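Local coordinates for peroxidase (Cellulomonas bogoriensis 69B4 = DSM 16987, PDB 6QZO), which probably acts as a heme b-dependent peroxidase of the dye-decolorizing (DyP) family, oxidising substrates at the expense of hydrogen peroxide, at residues R294-T299 with R344-A349; H124-F129 with Q338-Q343; S46-V51 with V144-A149. All coordinates share one frame; numbering follows the deposited sequence.

How the contacts relate
Contacts 1 and 2 lie in one neighbourhood, their centres 12 Å apart, because both draw on helix 340-348 and both touch the heme. They also meet directly: CE1 of Phe129 in contact 2 lies 3.6 Å from CA of Arg344 in contact 1. Contact 1 joins that helix to the short one bearing the axial ligand His292, whereas contact 2 brings a loop of the N-terminal half of the protein against its opening turn. Contact 3 belongs to the N-terminal sheet, with centres 28 Å from contact 1 and 23 Å from contact 2. Leu50 of contact 3 still comes within about 10 Å, side chain to side chain, of the heme-binding residue Phe328.

Contact 1: R294-T299 with R344-A349; sequences RRARPT and RRLDAA. With HEM (protoporphyrin IX containing Fe), chain I.
Arg295 and Leu346 mark the nearest backbone approach, with CA atoms 6.0 Å apart, where the short helix 292-296 meets the end of helix 340-348. The latter is the helix between strands 323-332 and 356-366 of the C-terminal ferredoxin-like unit; the former carries His292, the axial ligand of the heme iron. Two arginines tie these helix ends together by each binding the other's backbone. Arg295 folds back through bends at chi2 (-66°) and chi3 (-65°), which bring its guanidinium to the C-terminal carbonyls of 344-349. Its NE donates to Ala349 O at 2.8 Å and its NH2 to Arg345 O at 2.9 Å. Arg345 O thus takes two donors from opposite faces of its plane, the second being the backbone N-H of Ala349. Gathering a positive group at this helix end would probably be electrostatically favourable. CG of Arg345 lies over one face of the Arg295 guanidinium, near its rim, with Ala349 CB over the opposite face, and the two guanidinium planes are almost perpendicular. Glu303 forms a salt bridge with Arg345 NH1 and also accepts from Thr299 N. On the side toward the heme, Leu346 divides its methyls: CD1 packs on heme C3C at 3.7 Å, while CD2 meets Arg295 CB at 3.6 Å. In the return bond, Arg345 NE reaches Arg295 O at 2.9 Å, with the acceptor in the guanidinium plane.

Contact 2: H124-F129 with Q338-Q343; sequences HPLPPF and QFTPVQ. With HEM (protoporphyrin IX containing Fe), chain I.
Leu126 faces Thr340 and Phe129 faces Gln343, with CA atoms 7.1 Å apart for Leu126 and Thr340, as the irregular, proline-rich loop 124-129 passes the opening turn of helix 340-348. The contact joins the N-terminal half of the DyP fold to the helix that borders the heme in the C-terminal half. Gln343 extends its CG over one face of the Phe129 ring in a CH-pi contact, 3.8 Å from CG to the ring centroid. With CG anti to the backbone N (chi1 -173°), the methylene reaches the ring; a bend at chi2 then takes the amide onward to the porphyrin, where OE1 lies 3.4 Å from the CMC methyl. CG2 of Thr340 sits at the edge of the same ring, and this methyl also meets CG of the Pro127 ring at 3.8 Å. The two methyls of Leu126 part company: CD2 slides past OG1 of Thr340, while CD1 packs on CE2 of Phe339 at 3.6 Å. Heme vinyl atom CBC lies on the other side of the Phe339 ring plane, 3.5 Å from CE1, and Phe328 and Phe305 lie beside that ring. Within the loop, His124 ND1 donates to Pro125 O at 2.7 Å, and its NE2 is hydrogen-bonded to Asp336, an arrangement consistent with a protonated imidazole. No hydrogen bond crosses between 124-129 and 338-343, so the fit between these segments is one of apolar packing and CH-pi contact, with polar ties such as His124-Asp336 beside it and Phe339 and Gln343 passing the packing on to the heme periphery.

Contact 3: S46-V51 with V144-A149; sequences SFIALV and VLQVCA
Ser46 comes up to Ala149 just before strand 47-51 begins its antiparallel pairing with strand 144-149, the short axes lying 4.6 Å apart at 171°. These are the two central strands of the four-stranded sheet in the N-terminal ferredoxin-like unit. Ser46 lays its CB over the centre of the Phe47 ring. Phe47 then opens the ladder as a hydrogen-bonded pair with Ala149, its N 2.9 Å from Ala149 O. Ile48 opposes Cys148 in a non-hydrogen-bonded pair; CG1, anti to the backbone N (chi1 -169°), touches SG at 3.8 Å and sends CD1 diagonally to Gln146 CG at 3.5 Å. Ala49 binds Val147 in both directions, through Ala49 N to Val147 O at 2.7 Å and Val147 N to Ala49 O at 2.8 Å. Leu50 lies alongside Gln146, pointing the same way, with CD1 3.4 Å from Gln146 CB. The aliphatic stem of Gln146 is thus flanked by Ile48 and Leu50, while its buried amide is held by Tyr331 at OE1 and by Gly39 O at NE2. Val51 closes the ladder with two bonds to Leu145, of which Val51 N to Leu145 O is nearly straight at 172°. Strands 100-105 and 170-179 complete the sheet beyond 144-149 and 46-51 respectively, and helix 152-165 packs Leu155, Val159 and Leu162 against the face bearing Phe47, Ala49, Leu145 and Val147.

Contact 1: R294-T299 with R344-A349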
loop_
_atom_site.group_PDB
_atom_site.type_symbol
_atom_site.label_atom_id
_atom_site.label_comp_id
_atom_site.label_asym_id
_atom_site.label_seq_id
_atom_site.Cartn_x
_atom_site.Cartn_y
_atom_site.Cartn_z
ATOM N N ARG A 294 -10.147 -16.875 -24.768
ATOM C CA ARG A 294 -10.445 -17.132 -26.198
ATOM C C ARG A 294 -10.351 -15.798 -26.944
ATOM O O ARG A 294 -9.684 -15.754 -27.973
ATOM C CB ARG A 294 -11.818 -17.786 -26.366
ATOM C CG ARG A 294 -12.173 -18.098 -27.810
ATOM C CD ARG A 294 -13.597 -18.590 -27.936
ATOM N NE ARG A 294 -13.737 -19.952 -27.457
ATOM C CZ ARG A 294 -13.420 -21.044 -28.152
ATOM N NH1 ARG A 294 -12.914 -20.938 -29.374
ATOM N NH2 ARG A 294 -13.599 -22.247 -27.616
ATOM N N ARG A 295 -10.988 -14.758 -26.418
ATOM C CA ARG A 295 -11.110 -13.437 -27.087
ATOM C C ARG A 295 -9.769 -12.687 -27.030
ATOM O O ARG A 295 -9.540 -11.856 -27.920
ATOM C CB ARG A 295 -12.243 -12.630 -26.443
ATOM C CG ARG A 295 -13.611 -13.262 -26.604
ATOM C CD ARG A 295 -14.064 -13.300 -28.046
ATOM N NE ARG A 295 -14.253 -11.955 -28.574
ATOM C CZ ARG A 295 -14.445 -11.662 -29.855
ATOM N NH1 ARG A 295 -14.460 -12.623 -30.768
ATOM N NH2 ARG A 295 -14.586 -10.407 -30.220
ATOM N N ALA A 296 -8.930 -12.970 -26.028
ATOM C CA ALA A 296 -7.667 -12.244 -25.754
ATOM C C ALA A 296 -6.489 -12.925 -26.456
ATOM O O ALA A 296 -5.450 -12.252 -26.650
ATOM C CB ALA A 296 -7.441 -12.159 -24.272
ATOM N N ARG A 297 -6.653 -14.193 -26.832
ATOM C CA ARG A 297 -5.616 -15.006 -27.517
ATOM C C ARG A 297 -5.097 -14.242 -28.741
ATOM O O ARG A 297 -5.860 -13.535 -29.392
ATOM C CB ARG A 297 -6.200 -16.365 -27.920
ATOM C CG ARG A 297 -5.145 -17.362 -28.361
ATOM C CD ARG A 297 -5.695 -18.665 -28.880
ATOM N NE ARG A 297 -4.572 -19.521 -29.232
ATOM C CZ ARG A 297 -4.073 -20.502 -28.463
ATOM N NH1 ARG A 297 -4.591 -20.754 -27.263
ATOM N NH2 ARG A 297 -3.045 -21.219 -28.892
ATOM N N PRO A 298 -3.788 -14.337 -29.086
ATOM C CA PRO A 298 -3.290 -13.823 -30.358
ATOM C C PRO A 298 -4.022 -14.434 -31.564
ATOM O O PRO A 298 -4.158 -15.641 -31.616
ATOM C CB PRO A 298 -1.809 -14.259 -30.371
ATOM C CG PRO A 298 -1.451 -14.364 -28.914
ATOM C CD PRO A 298 -2.707 -14.909 -28.261
ATOM N N THR A 299 -4.454 -13.574 -32.485
ATOM C CA THR A 299 -5.044 -13.934 -33.807
ATOM C C THR A 299 -3.929 -13.981 -34.859
ATOM O O THR A 299 -4.054 -14.751 -35.803
ATOM C CB THR A 299 -6.189 -12.970 -34.141
ATOM O OG1 THR A 299 -7.396 -13.702 -33.919
ATOM C CG2 THR A 299 -6.154 -12.405 -35.538
ATOM N N ARG A 344 -9.420 -4.097 -28.870
ATOM C CA ARG A 344 -10.576 -3.902 -29.785
ATOM C C ARG A 344 -11.424 -5.181 -29.834
ATOM O O ARG A 344 -12.652 -5.072 -29.895
ATOM C CB ARG A 344 -10.108 -3.490 -31.195
ATOM C CG ARG A 344 -11.243 -2.983 -32.091
ATOM C CD ARG A 344 -11.086 -1.713 -32.937
ATOM N NE ARG A 344 -9.775 -1.707 -33.549
ATOM C CZ ARG A 344 -9.000 -0.639 -33.680
ATOM N NH1 ARG A 344 -9.419 0.569 -33.314
ATOM N NH2 ARG A 344 -7.797 -0.757 -34.246
ATOM N N ARG A 345 -10.791 -6.348 -29.809
ATOM C CA ARG A 345 -11.491 -7.658 -29.852
ATOM C C ARG A 345 -12.244 -7.881 -28.530
ATOM O O ARG A 345 -13.397 -8.359 -28.594
ATOM C CB ARG A 345 -10.520 -8.795 -30.188
ATOM C CG ARG A 345 -11.206 -10.063 -30.688
ATOM C CD ARG A 345 -10.270 -10.973 -31.469
ATOM N NE ARG A 345 -9.075 -11.237 -30.689
ATOM C CZ ARG A 345 -7.808 -10.921 -31.014
ATOM N NH1 ARG A 345 -7.470 -10.343 -32.166
ATOM N NH2 ARG A 345 -6.846 -11.263 -30.160
ATOM N N LEU A 346 -11.654 -7.499 -27.388
ATOM C CA LEU A 346 -12.322 -7.605 -26.061
ATOM C C LEU A 346 -13.488 -6.616 -25.982
ATOM O O LEU A 346 -14.518 -6.978 -25.405
ATOM C CB LEU A 346 -11.320 -7.335 -24.937
ATOM C CG LEU A 346 -10.149 -8.312 -24.871
ATOM C CD1 LEU A 346 -9.419 -8.168 -23.550
ATOM C CD2 LEU A 346 -10.618 -9.753 -25.077
ATOM N N ASP A 347 -13.335 -5.412 -26.534
ATOM C CA ASP A 347 -14.437 -4.419 -26.562
ATOM C C ASP A 347 -15.633 -5.036 -27.294
ATOM O O ASP A 347 -16.745 -4.840 -26.823
ATOM C CB ASP A 347 -14.026 -3.099 -27.226
ATOM C CG ASP A 347 -15.169 -2.108 -27.324
ATOM O OD1 ASP A 347 -15.693 -1.716 -26.276
ATOM O OD2 ASP A 347 -15.529 -1.750 -28.455
ATOM N N ALA A 348 -15.396 -5.734 -28.411
ATOM C CA ALA A 348 -16.453 -6.300 -29.287
ATOM C C ALA A 348 -17.211 -7.405 -28.536
ATOM O O ALA A 348 -18.452 -7.433 -28.638
ATOM C CB ALA A 348 -15.868 -6.800 -30.584
ATOM N N ALA A 349 -16.513 -8.269 -27.793
ATOM C CA ALA A 349 -17.122 -9.333 -26.964
ATOM C C ALA A 349 -16.105 -9.910 -25.974
ATOM O O ALA A 349 -15.029 -10.346 -26.399
ATOM C CB ALA A 349 -17.697 -10.420 -27.846
HETATM C CHA HEM I . -5.344 -13.669 -19.664
HETATM C CHB HEM I . -7.627 -11.532 -16.006
HETATM C CHC HEM I . -7.912 -7.455 -18.581
HETATM C CHD HEM I . -5.267 -9.464 -22.075
HETATM C C1A HEM I . -5.966 -13.437 -18.468
HETATM C C2A HEM I . -6.232 -14.441 -17.492
HETATM C C3A HEM I . -6.889 -13.834 -16.470
HETATM C C4A HEM I . -6.998 -12.465 -16.797
HETATM C CMA HEM I . -7.404 -14.475 -15.196
HETATM C CAA HEM I . -5.910 -15.921 -17.589
HETATM C CBA HEM I . -4.528 -16.288 -17.048
HETATM C CGA HEM I . -3.480 -15.795 -17.991
HETATM O O1A HEM I . -2.994 -14.651 -17.766
HETATM O O2A HEM I . -3.127 -16.508 -18.972
HETATM C C1B HEM I . -7.897 -10.234 -16.422
HETATM C C2B HEM I . -8.605 -9.317 -15.600
HETATM C C3B HEM I . -8.701 -8.151 -16.321
HETATM C C4B HEM I . -8.027 -8.424 -17.597
HETATM C CMB HEM I . -9.129 -9.588 -14.192
HETATM C CAB HEM I . -9.257 -6.833 -15.956
HETATM C CBB HEM I . -9.584 -6.485 -14.712
HETATM C C1C HEM I . -7.212 -7.626 -19.753
HETATM C C2C HEM I . -7.076 -6.641 -20.730
HETATM C C3C HEM I . -6.329 -7.174 -21.754
HETATM C C4C HEM I . -5.999 -8.534 -21.370
HETATM C CMC HEM I . -7.625 -5.241 -20.740
HETATM C CAC HEM I . -6.057 -6.273 -22.905
HETATM C CBC HEM I . -5.364 -6.574 -23.969
HETATM C C1D HEM I . -5.084 -10.803 -21.672
HETATM C C2D HEM I . -4.321 -11.771 -22.482
HETATM C C3D HEM I . -4.358 -12.944 -21.825
HETATM C C4D HEM I . -5.138 -12.672 -20.605
HETATM C CMD HEM I . -3.635 -11.578 -23.824
HETATM C CAD HEM I . -3.713 -14.262 -22.270
HETATM C CBD HEM I . -4.691 -15.083 -23.135
HETATM C CGD HEM I . -4.143 -16.396 -23.685
HETATM O O1D HEM I . -3.402 -16.405 -24.691
HETATM O O2D HEM I . -4.450 -17.506 -23.166
HETATM N NA HEM I . -6.440 -12.236 -18.027
HETATM N NB HEM I . -7.582 -9.671 -17.589
HETATM N NC HEM I . -6.573 -8.766 -20.140
HETATM N ND HEM I . -5.546 -11.400 -20.565
HETATM FE FE HEM I . -6.556 -10.619 -19.168
#

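Contact 2: H124-F129 with Q338-Q343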
loop_
_atom_site.group_PDB
_atom_site.type_symbol
_atom_site.label_atom_id
_atom_site.label_comp_id
_atom_site.label_asym_id
_atom_site.label_seq_id
_atom_site.Cartn_x
_atom_site.Cartn_y
_atom_site.Cartn_z
ATOM N N HIS A 124 0.192 7.988 -28.903
ATOM C CA HIS A 124 -1.083 8.740 -28.809
ATOM C C HIS A 124 -2.004 7.965 -27.874
ATOM O O HIS A 124 -1.820 6.767 -27.687
ATOM C CB HIS A 124 -1.703 8.949 -30.214
ATOM C CG HIS A 124 -2.017 7.677 -30.925
ATOM N ND1 HIS A 124 -2.994 6.816 -30.488
ATOM C CD2 HIS A 124 -1.500 7.104 -32.021
ATOM C CE1 HIS A 124 -3.055 5.752 -31.276
ATOM N NE2 HIS A 124 -2.148 5.901 -32.225
ATOM N N PRO A 125 -3.015 8.608 -27.244
ATOM C CA PRO A 125 -3.992 7.858 -26.443
ATOM C C PRO A 125 -4.609 6.719 -27.262
ATOM O O PRO A 125 -4.758 6.863 -28.468
ATOM C CB PRO A 125 -5.050 8.910 -26.093
ATOM C CG PRO A 125 -4.285 10.242 -26.164
ATOM C CD PRO A 125 -3.250 10.064 -27.252
ATOM N N LEU A 126 -4.948 5.604 -26.615
ATOM C CA LEU A 126 -5.681 4.512 -27.303
ATOM C C LEU A 126 -6.942 5.113 -27.908
ATOM O O LEU A 126 -7.450 6.112 -27.408
ATOM C CB LEU A 126 -6.001 3.402 -26.298
ATOM C CG LEU A 126 -4.782 2.679 -25.722
ATOM C CD1 LEU A 126 -5.219 1.695 -24.654
ATOM C CD2 LEU A 126 -4.001 1.961 -26.798
ATOM N N PRO A 127 -7.467 4.560 -29.021
ATOM C CA PRO A 127 -8.764 4.998 -29.534
ATOM C C PRO A 127 -9.834 4.691 -28.488
ATOM O O PRO A 127 -9.624 3.829 -27.647
ATOM C CB PRO A 127 -8.946 4.208 -30.843
ATOM C CG PRO A 127 -8.017 3.036 -30.733
ATOM C CD PRO A 127 -6.880 3.477 -29.829
ATOM N N PRO A 128 -11.011 5.344 -28.524
ATOM C CA PRO A 128 -12.054 5.082 -27.529
ATOM C C PRO A 128 -12.732 3.723 -27.784
ATOM O O PRO A 128 -12.836 3.300 -28.925
ATOM C CB PRO A 128 -13.040 6.244 -27.719
ATOM C CG PRO A 128 -12.889 6.623 -29.191
ATOM C CD PRO A 128 -11.432 6.325 -29.545
ATOM N N PHE A 129 -13.143 3.054 -26.708
ATOM C CA PHE A 129 -13.872 1.762 -26.744
ATOM C C PHE A 129 -15.207 1.936 -26.020
ATOM O O PHE A 129 -15.252 2.720 -25.053
ATOM C CB PHE A 129 -13.011 0.662 -26.125
ATOM C CG PHE A 129 -11.735 0.427 -26.887
ATOM C CD1 PHE A 129 -11.777 -0.203 -28.116
ATOM C CD2 PHE A 129 -10.503 0.857 -26.404
ATOM C CE1 PHE A 129 -10.623 -0.375 -28.861
ATOM C CE2 PHE A 129 -9.342 0.633 -27.128
ATOM C CZ PHE A 129 -9.406 0.023 -28.361
ATOM N N GLN A 338 -0.100 -4.335 -31.888
ATOM C CA GLN A 338 0.049 -5.462 -30.925
ATOM C C GLN A 338 -1.049 -5.408 -29.853
ATOM O O GLN A 338 -1.796 -6.407 -29.732
ATOM C CB GLN A 338 1.460 -5.438 -30.328
ATOM C CG GLN A 338 2.559 -5.553 -31.385
ATOM C CD GLN A 338 3.916 -5.769 -30.771
ATOM O OE1 GLN A 338 4.766 -4.878 -30.780
ATOM N NE2 GLN A 338 4.117 -6.949 -30.199
ATOM N N PHE A 339 -1.175 -4.299 -29.124
ATOM C CA PHE A 339 -2.134 -4.175 -27.992
ATOM C C PHE A 339 -3.541 -3.865 -28.513
ATOM O O PHE A 339 -4.488 -4.632 -28.228
ATOM C CB PHE A 339 -1.682 -3.128 -26.970
ATOM C CG PHE A 339 -2.666 -2.947 -25.839
ATOM C CD1 PHE A 339 -2.646 -3.782 -24.737
ATOM C CD2 PHE A 339 -3.636 -1.956 -25.903
ATOM C CE1 PHE A 339 -3.557 -3.616 -23.706
ATOM C CE2 PHE A 339 -4.562 -1.809 -24.872
ATOM C CZ PHE A 339 -4.516 -2.634 -23.770
ATOM N N THR A 340 -3.675 -2.771 -29.251
ATOM C CA THR A 340 -4.978 -2.164 -29.636
ATOM C C THR A 340 -5.888 -3.164 -30.346
ATOM O O THR A 340 -7.093 -3.146 -30.117
ATOM C CB THR A 340 -4.742 -0.907 -30.468
ATOM O OG1 THR A 340 -3.952 -0.087 -29.611
ATOM C CG2 THR A 340 -6.012 -0.215 -30.890
ATOM N N PRO A 341 -5.389 -4.018 -31.263
ATOM C CA PRO A 341 -6.232 -5.034 -31.891
ATOM C C PRO A 341 -6.819 -6.034 -30.883
ATOM O O PRO A 341 -7.931 -6.500 -31.097
ATOM C CB PRO A 341 -5.284 -5.746 -32.874
ATOM C CG PRO A 341 -4.205 -4.713 -33.143
ATOM C CD PRO A 341 -4.020 -4.023 -31.806
ATOM N N VAL A 342 -6.077 -6.338 -29.809
ATOM C CA VAL A 342 -6.566 -7.254 -28.729
ATOM C C VAL A 342 -7.626 -6.505 -27.914
ATOM O O VAL A 342 -8.745 -7.041 -27.763
ATOM C CB VAL A 342 -5.430 -7.790 -27.845
ATOM C CG1 VAL A 342 -5.976 -8.583 -26.671
ATOM C CG2 VAL A 342 -4.440 -8.626 -28.642
ATOM N N GLN A 343 -7.307 -5.295 -27.454
ATOM C CA GLN A 343 -8.265 -4.423 -26.720
ATOM C C GLN A 343 -9.544 -4.265 -27.555
ATOM O O GLN A 343 -10.634 -4.331 -26.956
ATOM C CB GLN A 343 -7.645 -3.068 -26.393
ATOM C CG GLN A 343 -8.515 -2.194 -25.504
ATOM C CD GLN A 343 -8.894 -2.891 -24.213
ATOM O OE1 GLN A 343 -8.118 -2.953 -23.250
ATOM N NE2 GLN A 343 -10.093 -3.457 -24.190
HETATM C CHA HEM I . -5.344 -13.669 -19.664
HETATM C CHB HEM I . -7.627 -11.532 -16.006
HETATM C CHC HEM I . -7.912 -7.455 -18.581
HETATM C CHD HEM I . -5.267 -9.464 -22.075
HETATM C C1A HEM I . -5.966 -13.437 -18.468
HETATM C C2A HEM I . -6.232 -14.441 -17.492
HETATM C C3A HEM I . -6.889 -13.834 -16.470
HETATM C C4A HEM I . -6.998 -12.465 -16.797
HETATM C CMA HEM I . -7.404 -14.475 -15.196
HETATM C CAA HEM I . -5.910 -15.921 -17.589
HETATM C CBA HEM I . -4.528 -16.288 -17.048
HETATM C CGA HEM I . -3.480 -15.795 -17.991
HETATM O O1A HEM I . -2.994 -14.651 -17.766
HETATM O O2A HEM I . -3.127 -16.508 -18.972
HETATM C C1B HEM I . -7.897 -10.234 -16.422
HETATM C C2B HEM I . -8.605 -9.317 -15.600
HETATM C C3B HEM I . -8.701 -8.151 -16.321
HETATM C C4B HEM I . -8.027 -8.424 -17.597
HETATM C CMB HEM I . -9.129 -9.588 -14.192
HETATM C CAB HEM I . -9.257 -6.833 -15.956
HETATM C CBB HEM I . -9.584 -6.485 -14.712
HETATM C C1C HEM I . -7.212 -7.626 -19.753
HETATM C C2C HEM I . -7.076 -6.641 -20.730
HETATM C C3C HEM I . -6.329 -7.174 -21.754
HETATM C C4C HEM I . -5.999 -8.534 -21.370
HETATM C CMC HEM I . -7.625 -5.241 -20.740
HETATM C CAC HEM I . -6.057 -6.273 -22.905
HETATM C CBC HEM I . -5.364 -6.574 -23.969
HETATM C C1D HEM I . -5.084 -10.803 -21.672
HETATM C C2D HEM I . -4.321 -11.771 -22.482
HETATM C C3D HEM I . -4.358 -12.944 -21.825
HETATM C C4D HEM I . -5.138 -12.672 -20.605
HETATM C CMD HEM I . -3.635 -11.578 -23.824
HETATM C CAD HEM I . -3.713 -14.262 -22.270
HETATM C CBD HEM I . -4.691 -15.083 -23.135
HETATM C CGD HEM I . -4.143 -16.396 -23.685
HETATM O O1D HEM I . -3.402 -16.405 -24.691
HETATM O O2D HEM I . -4.450 -17.506 -23.166
HETATM N NA HEM I . -6.440 -12.236 -18.027
HETATM N NB HEM I . -7.582 -9.671 -17.589
HETATM N NC HEM I . -6.573 -8.766 -20.140
HETATM N ND HEM I . -5.546 -11.400 -20.565
HETATM FE FE HEM I . -6.556 -10.619 -19.168
#

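Contact 3: S46-V51 with V144-A149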
loop_
_atom_site.group_PDB
_atom_site.type_symbol
_atom_site.label_atom_id
_atom_site.label_comp_id
_atom_site.label_asym_id
_atom_site.label_seq_id
_atom_site.Cartn_x
_atom_site.Cartn_y
_atom_site.Cartn_z
ATOM N N SER A 46 7.390 -7.056 -5.385
ATOM C CA SER A 46 6.113 -7.011 -4.629
ATOM C C SER A 46 5.326 -5.724 -4.901
ATOM O O SER A 46 4.075 -5.809 -4.936
ATOM C CB SER A 46 6.368 -7.207 -3.166
ATOM O OG SER A 46 6.879 -8.503 -2.913
ATOM N N PHE A 47 5.982 -4.569 -5.067
ATOM C CA PHE A 47 5.268 -3.263 -5.081
ATOM C C PHE A 47 5.621 -2.423 -6.308
ATOM O O PHE A 47 6.735 -2.575 -6.865
ATOM C CB PHE A 47 5.537 -2.505 -3.784
ATOM C CG PHE A 47 5.298 -3.372 -2.578
ATOM C CD1 PHE A 47 4.029 -3.869 -2.318
ATOM C CD2 PHE A 47 6.345 -3.766 -1.768
ATOM C CE1 PHE A 47 3.806 -4.713 -1.239
ATOM C CE2 PHE A 47 6.116 -4.598 -0.679
ATOM C CZ PHE A 47 4.848 -5.078 -0.421
ATOM N N ILE A 48 4.670 -1.555 -6.677
ATOM C CA ILE A 48 4.739 -0.606 -7.823
ATOM C C ILE A 48 4.075 0.720 -7.447
ATOM O O ILE A 48 3.015 0.707 -6.797
ATOM C CB ILE A 48 4.060 -1.180 -9.080
ATOM C CG1 ILE A 48 4.370 -0.328 -10.303
ATOM C CG2 ILE A 48 2.555 -1.356 -8.883
ATOM C CD1 ILE A 48 4.149 -1.064 -11.609
ATOM N N ALA A 49 4.681 1.818 -7.889
ATOM C CA ALA A 49 4.040 3.146 -7.966
ATOM C C ALA A 49 4.325 3.675 -9.365
ATOM O O ALA A 49 5.503 3.802 -9.695
ATOM C CB ALA A 49 4.568 4.063 -6.894
ATOM N N LEU A 50 3.292 3.857 -10.187
ATOM C CA LEU A 50 3.420 4.598 -11.456
ATOM C C LEU A 50 3.132 6.064 -11.151
ATOM O O LEU A 50 1.982 6.366 -10.745
ATOM C CB LEU A 50 2.397 4.064 -12.452
ATOM C CG LEU A 50 2.582 2.702 -13.092
ATOM C CD1 LEU A 50 3.802 2.651 -13.958
ATOM C CD2 LEU A 50 2.568 1.548 -12.116
ATOM N N VAL A 51 4.149 6.913 -11.301
ATOM C CA VAL A 51 4.034 8.379 -11.104
ATOM C C VAL A 51 4.041 9.071 -12.472
ATOM O O VAL A 51 5.108 9.131 -13.098
ATOM C CB VAL A 51 5.147 8.911 -10.187
ATOM C CG1 VAL A 51 4.929 10.377 -9.857
ATOM C CG2 VAL A 51 5.254 8.090 -8.902
ATOM N N VAL A 144 6.215 9.371 -17.247
ATOM C CA VAL A 144 5.847 8.407 -16.183
ATOM C C VAL A 144 7.118 7.793 -15.619
ATOM O O VAL A 144 8.028 7.477 -16.402
ATOM C CB VAL A 144 4.923 7.306 -16.707
ATOM C CG1 VAL A 144 5.608 6.482 -17.803
ATOM C CG2 VAL A 144 4.422 6.415 -15.571
ATOM N N LEU A 145 7.145 7.612 -14.297
ATOM C CA LEU A 145 8.142 6.765 -13.605
ATOM C C LEU A 145 7.413 5.528 -13.078
ATOM O O LEU A 145 6.576 5.673 -12.166
ATOM C CB LEU A 145 8.764 7.577 -12.466
ATOM C CG LEU A 145 9.429 8.888 -12.899
ATOM C CD1 LEU A 145 9.773 9.733 -11.685
ATOM C CD2 LEU A 145 10.654 8.600 -13.736
ATOM N N GLN A 146 7.693 4.356 -13.649
ATOM C CA GLN A 146 7.275 3.088 -13.014
ATOM C C GLN A 146 8.333 2.756 -11.971
ATOM O O GLN A 146 9.463 2.396 -12.376
ATOM C CB GLN A 146 7.125 1.948 -14.017
ATOM C CG GLN A 146 6.723 0.641 -13.340
ATOM C CD GLN A 146 6.829 -0.530 -14.277
ATOM O OE1 GLN A 146 5.908 -0.826 -15.028
ATOM N NE2 GLN A 146 7.964 -1.206 -14.225
ATOM N N VAL A 147 7.981 2.901 -10.693
ATOM C CA VAL A 147 8.891 2.636 -9.543
ATOM C C VAL A 147 8.438 1.332 -8.889
ATOM O O VAL A 147 7.256 1.265 -8.407
ATOM C CB VAL A 147 8.898 3.800 -8.539
ATOM C CG1 VAL A 147 10.033 3.675 -7.529
ATOM C CG2 VAL A 147 8.974 5.134 -9.253
ATOM N N CYS A 148 9.331 0.337 -8.904
ATOM C CA CYS A 148 9.070 -1.038 -8.416
ATOM C C CYS A 148 10.107 -1.416 -7.364
ATOM O O CYS A 148 11.292 -1.124 -7.607
ATOM C CB CYS A 148 9.165 -2.038 -9.553
ATOM S SG CYS A 148 7.791 -1.889 -10.707
ATOM N N ALA A 149 9.675 -2.078 -6.289
ATOM C CA ALA A 149 10.562 -2.576 -5.212
ATOM C C ALA A 149 9.861 -3.639 -4.363
ATOM O O ALA A 149 8.621 -3.721 -4.380
ATOM C CB ALA A 149 11.044 -1.431 -4.359
#